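Side-chain contacts in apoptosis regulator Bcl-2 homolog (PDB 4MI8), which protects infected cells from apoptosis and, by binding host BECN1, blocks starvation-induced autophagy, thereby supporting latent and chronic infection: residues A17-V22 against Y98-V103; K66-D71 against H113-D118. All blocks are in the same frame, centred on the assembly; numbering follows the deposited sequence.

Contact 1 of 2, residues A17-V22 against Y98-V103; sequences AFLKTV and YVCEEV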
# COMPACT_ATOMS: atom_id res chain seq x y z
N ALA A 17 -8.87 0.69 -7.31
CA ALA A 17 -9.40 -0.68 -7.43
C ALA A 17 -8.75 -1.53 -6.34
O ALA A 17 -9.43 -2.35 -5.72
CB ALA A 17 -9.11 -1.21 -8.80
N PHE A 18 -7.48 -1.21 -5.98
CA PHE A 18 -6.77 -1.95 -4.91
C PHE A 18 -7.49 -1.70 -3.61
O PHE A 18 -7.82 -2.68 -2.93
CB PHE A 18 -5.33 -1.52 -4.77
CG PHE A 18 -4.64 -2.08 -3.53
CD1 PHE A 18 -4.14 -3.40 -3.50
CD2 PHE A 18 -4.51 -1.29 -2.36
CE1 PHE A 18 -3.47 -3.87 -2.35
CE2 PHE A 18 -3.84 -1.76 -1.23
CZ PHE A 18 -3.33 -3.05 -1.21
N LEU A 19 -7.74 -0.44 -3.26
CA LEU A 19 -8.43 -0.10 -1.99
C LEU A 19 -9.89 -0.63 -1.92
O LEU A 19 -10.36 -1.08 -0.86
CB LEU A 19 -8.41 1.40 -1.73
CG LEU A 19 -6.99 2.01 -1.63
CD1 LEU A 19 -7.10 3.55 -1.59
CD2 LEU A 19 -6.33 1.58 -0.34
N LYS A 20 -10.61 -0.56 -3.03
CA LYS A 20 -12.02 -1.01 -3.04
C LYS A 20 -12.01 -2.52 -2.86
O LYS A 20 -12.84 -3.05 -2.07
CB LYS A 20 -12.77 -0.63 -4.34
CG LYS A 20 -12.92 0.86 -4.56
CD LYS A 20 -13.78 1.23 -5.79
CE LYS A 20 -14.01 2.74 -5.77
NZ LYS A 20 -14.69 3.41 -6.97
N THR A 21 -11.07 -3.20 -3.52
CA THR A 21 -10.97 -4.67 -3.40
C THR A 21 -10.68 -5.08 -1.97
O THR A 21 -11.36 -5.94 -1.48
CB THR A 21 -9.93 -5.33 -4.36
OG1 THR A 21 -10.26 -5.10 -5.74
CG2 THR A 21 -9.87 -6.81 -4.17
N VAL A 22 -9.68 -4.48 -1.30
CA VAL A 22 -9.33 -4.91 0.04
C VAL A 22 -10.38 -4.42 1.04
O VAL A 22 -10.54 -4.98 2.15
CB VAL A 22 -7.90 -4.49 0.50
CG1 VAL A 22 -6.82 -4.99 -0.48
CG2 VAL A 22 -7.79 -2.98 0.72
N TYR A 98 -3.75 -2.23 5.51
CA TYR A 98 -4.02 -2.30 6.94
C TYR A 98 -5.12 -1.28 7.27
O TYR A 98 -6.12 -1.66 7.86
CB TYR A 98 -2.78 -1.94 7.80
CG TYR A 98 -3.08 -2.14 9.30
CD1 TYR A 98 -2.94 -3.41 9.89
CD2 TYR A 98 -3.53 -1.08 10.13
CE1 TYR A 98 -3.23 -3.64 11.24
CE2 TYR A 98 -3.81 -1.29 11.50
CZ TYR A 98 -3.65 -2.59 12.04
OH TYR A 98 -3.91 -2.91 13.36
N VAL A 99 -4.92 -0.00 6.93
CA VAL A 99 -5.92 1.02 7.22
C VAL A 99 -7.33 0.56 6.75
O VAL A 99 -8.26 0.46 7.58
CB VAL A 99 -5.60 2.38 6.59
CG1 VAL A 99 -6.76 3.35 6.87
CG2 VAL A 99 -4.31 2.92 7.16
N CYS A 100 -7.49 0.21 5.48
CA CYS A 100 -8.77 -0.33 5.01
C CYS A 100 -9.27 -1.47 5.86
O CYS A 100 -10.45 -1.53 6.13
CB CYS A 100 -8.72 -0.85 3.60
SG CYS A 100 -8.44 0.46 2.41
N GLU A 101 -8.42 -2.41 6.21
CA GLU A 101 -8.92 -3.66 6.70
C GLU A 101 -9.13 -3.68 8.20
O GLU A 101 -9.71 -4.60 8.72
CB GLU A 101 -8.02 -4.82 6.26
CG GLU A 101 -8.16 -5.28 4.83
CD GLU A 101 -7.30 -6.47 4.48
OE1 GLU A 101 -6.36 -6.79 5.18
OE2 GLU A 101 -7.55 -7.11 3.49
N GLU A 102 -8.63 -2.68 8.90
CA GLU A 102 -8.73 -2.68 10.35
C GLU A 102 -8.99 -1.38 11.02
O GLU A 102 -9.39 -1.38 12.14
CB GLU A 102 -7.49 -3.26 10.98
CG GLU A 102 -7.72 -4.66 11.47
CD GLU A 102 -7.08 -5.67 10.60
OE1 GLU A 102 -6.07 -5.32 9.98
OE2 GLU A 102 -7.56 -6.79 10.52
N VAL A 103 -8.72 -0.28 10.35
CA VAL A 103 -9.01 1.00 10.91
C VAL A 103 -10.35 1.51 10.41
O VAL A 103 -11.27 1.62 11.19
CB VAL A 103 -7.89 1.96 10.65
CG1 VAL A 103 -8.27 3.35 11.10
CG2 VAL A 103 -6.66 1.48 11.35
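Phe18 and Cys100 both lean on Val22, at a helix-helix seam of the Bcl-2-type helical bundle: one face of the Phe18 ring carries Val22 CG1, 4.0 Å above the plane and displaced toward the rim, while Val22 CG2 turns to segment 98-103 and meets Cys100 CB at 3.7 Å. Phe93, earlier on helix 86-103, makes an edge-to-face contact with Phe18. On the other segment, Glu102 CB sits over one face of the Tyr98 ring, again off-centre, and Tyr61 also meets that ring. The two helices run nearly parallel here, with segment axes 9.5 Å apart and crossing at -24°. Between them the contact is mainly apolar, without a hydrogen bond between the segments. Val22 places CG1 anti to its carbonyl carbon (chi1 -56°), which leaves CG2 as the branch directed at Cys100. One turn earlier, Leu19 reaches across with a single methyl, so the Cys100 thiol lies against both residues. Leu116 packs on Cys100 from helix 111-126. The exposed margin belongs to Glu101, whose extended chain passes the end of the 17-22 segment; its CG lies 3.6 Å from Val22 O, while its carboxylate has a long, weak ion pair with Arg97. On the buried part of the seam, Leu19 CD2 stands 3.6 Å from Cys100 SG.

Contact 2 of 2, residues K66-D71 against H113-D118; sequences KNWKRD and HELLND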
# COMPACT_ATOMS: atom_id res chain seq x y z
N LYS A 66 -3.69 3.92 13.96
CA LYS A 66 -4.92 4.47 14.49
C LYS A 66 -4.95 5.97 14.22
O LYS A 66 -6.02 6.51 14.09
CB LYS A 66 -5.06 4.19 15.99
CG LYS A 66 -3.99 4.84 16.88
CD LYS A 66 -4.28 4.68 18.38
CE LYS A 66 -4.14 3.23 18.83
NZ LYS A 66 -3.41 3.05 20.13
N ASN A 67 -3.80 6.63 14.11
CA ASN A 67 -3.78 8.08 13.84
C ASN A 67 -3.38 8.44 12.43
O ASN A 67 -2.85 9.53 12.19
CB ASN A 67 -2.85 8.79 14.81
CG ASN A 67 -2.83 8.15 16.18
OD1 ASN A 67 -3.85 7.64 16.65
ND2 ASN A 67 -1.66 8.16 16.83
N TRP A 68 -3.63 7.53 11.49
CA TRP A 68 -3.31 7.72 10.08
C TRP A 68 -3.81 9.03 9.59
O TRP A 68 -3.18 9.69 8.76
CB TRP A 68 -3.92 6.61 9.26
CG TRP A 68 -5.42 6.74 9.05
CD1 TRP A 68 -6.43 6.23 9.87
CD2 TRP A 68 -6.12 7.36 7.91
NE1 TRP A 68 -7.65 6.50 9.33
CE2 TRP A 68 -7.55 7.17 8.16
CE3 TRP A 68 -5.72 8.02 6.76
CZ2 TRP A 68 -8.52 7.65 7.29
CZ3 TRP A 68 -6.70 8.49 5.89
CH2 TRP A 68 -8.07 8.31 6.14
N LYS A 69 -4.98 9.42 10.09
CA LYS A 69 -5.56 10.73 9.79
C LYS A 69 -4.58 11.91 9.55
O LYS A 69 -4.56 12.48 8.44
CB LYS A 69 -6.62 11.07 10.83
CG LYS A 69 -7.94 10.31 10.67
CD LYS A 69 -8.73 10.60 9.40
CE LYS A 69 -8.39 11.91 8.69
NZ LYS A 69 -7.35 11.64 7.63
N ARG A 70 -3.77 12.26 10.57
CA ARG A 70 -2.79 13.35 10.49
C ARG A 70 -1.37 12.88 10.15
O ARG A 70 -0.58 13.65 9.61
CB ARG A 70 -2.79 14.16 11.80
CG ARG A 70 -2.03 15.50 11.75
CD ARG A 70 -2.45 16.54 12.82
NE ARG A 70 -1.44 17.60 13.02
CZ ARG A 70 -1.59 18.71 13.76
NH1 ARG A 70 -2.71 18.97 14.40
NH2 ARG A 70 -0.60 19.59 13.84
N ASP A 71 -1.07 11.61 10.43
CA ASP A 71 0.29 11.05 10.33
C ASP A 71 0.60 10.23 9.09
O ASP A 71 1.78 9.88 8.87
CB ASP A 71 0.56 10.13 11.52
CG ASP A 71 0.36 10.82 12.87
OD1 ASP A 71 0.18 12.06 12.92
OD2 ASP A 71 0.38 10.09 13.90
N HIS A 113 -12.32 6.33 3.25
CA HIS A 113 -11.71 5.57 2.16
C HIS A 113 -11.27 6.43 1.03
O HIS A 113 -10.17 6.25 0.49
CB HIS A 113 -12.65 4.56 1.61
CG HIS A 113 -12.88 3.40 2.52
ND1 HIS A 113 -13.72 3.46 3.57
CD2 HIS A 113 -12.39 2.09 2.47
CE1 HIS A 113 -13.75 2.25 4.18
NE2 HIS A 113 -12.94 1.41 3.49
N GLU A 114 -12.11 7.40 0.67
CA GLU A 114 -11.83 8.33 -0.43
C GLU A 114 -10.66 9.20 -0.10
O GLU A 114 -9.88 9.52 -0.94
CB GLU A 114 -13.08 9.16 -0.80
CG GLU A 114 -14.01 8.39 -1.76
CD GLU A 114 -15.44 8.96 -1.89
OE1 GLU A 114 -15.86 9.85 -1.09
OE2 GLU A 114 -16.18 8.52 -2.82
N LEU A 115 -10.52 9.54 1.17
CA LEU A 115 -9.41 10.33 1.71
C LEU A 115 -8.10 9.53 1.73
O LEU A 115 -7.02 9.99 1.31
CB LEU A 115 -9.78 10.68 3.13
CG LEU A 115 -9.32 12.01 3.65
CD1 LEU A 115 -10.15 13.12 2.97
CD2 LEU A 115 -9.51 11.92 5.16
N LEU A 116 -8.20 8.30 2.21
CA LEU A 116 -7.09 7.32 2.07
C LEU A 116 -6.63 7.20 0.60
O LEU A 116 -5.43 7.30 0.30
CB LEU A 116 -7.52 5.96 2.65
CG LEU A 116 -6.39 4.93 2.61
CD1 LEU A 116 -5.16 5.38 3.42
CD2 LEU A 116 -6.98 3.60 3.07
N ASN A 117 -7.60 7.03 -0.30
CA ASN A 117 -7.34 6.96 -1.74
C ASN A 117 -6.52 8.13 -2.23
O ASN A 117 -5.46 7.91 -2.82
CB ASN A 117 -8.64 6.84 -2.49
CG ASN A 117 -8.47 6.39 -3.97
OD1 ASN A 117 -7.39 6.29 -4.52
ND2 ASN A 117 -9.56 6.16 -4.62
N ASP A 118 -6.99 9.36 -1.94
CA ASP A 118 -6.40 10.61 -2.40
C ASP A 118 -5.00 10.75 -1.95
O ASP A 118 -4.09 11.01 -2.76
CB ASP A 118 -7.19 11.83 -1.87
CG ASP A 118 -8.52 12.02 -2.55
OD1 ASP A 118 -8.81 11.20 -3.46
OD2 ASP A 118 -9.26 12.98 -2.20
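Trp68 meets Leu115 and Leu116 just after the chain leaves the turn at Lys66 and Asn67, where Asn67 occupies the N-cap position of helix 68-81 without a capping bond from its side chain. The indole of Trp68 is directed at helix 111-126 by a chi1 of 75°, which sets CG between the backbone N and the carbonyl carbon. Its six-membered ring does the touching: CH2 lies 4.0 Å from Leu115 CD2 and 3.9 Å from Leu116 N, both approached obliquely, while CZ3 comes within 4.2 Å of Leu116 CB. The ring thus rests on backbone as well as side chain. Val99 and Val103 also pack on it, so within the Bcl-2-type bundle the indole touches both helix 86-103 and helix 111-126, with Leu104 of the following loop also against it. Lys69 follows, its chain folded back over its neighbour; CD stands 3.6 Å above one face of the Trp68 ring, toward the rim. Beyond it CE lies 3.7 Å from Leu115 CD2, the two side chains crossing at about a right angle. The lysine is strained as modelled, with chi3 nearly eclipsed at -20°, and its NZ position is less certain. Leu115 is exposed, whereas Leu116 points its CD2 methyl to Val99. With no polar bond between the segments, cohesion comes from van der Waals contact and burial of the indole; the lysine probably contributes here mainly through its aliphatic chain, CD over the indole and CE beside the methyl.

Overall arrangement
Contact 1 is the more deeply set, centred about 8 Å from the centre of the chain with three of four touching residues buried; contact 2 lies about 12 Å out, with two of its four exposed. They join different helix pairs, 8-23 with 86-103 and 68-81 with 111-126, and their segments alternate along the chain. The pairs nevertheless touch: Leu19 CD1 of contact 1 is 3.4 Å from Asn117 CA of contact 2. Aliphatic methyls and a thiol fill the inner seam, whereas a broad indole bridges the outer one. The exposed touching residues are Glu101 in contact 1, and Lys69 with the apolar Leu115 in contact 2.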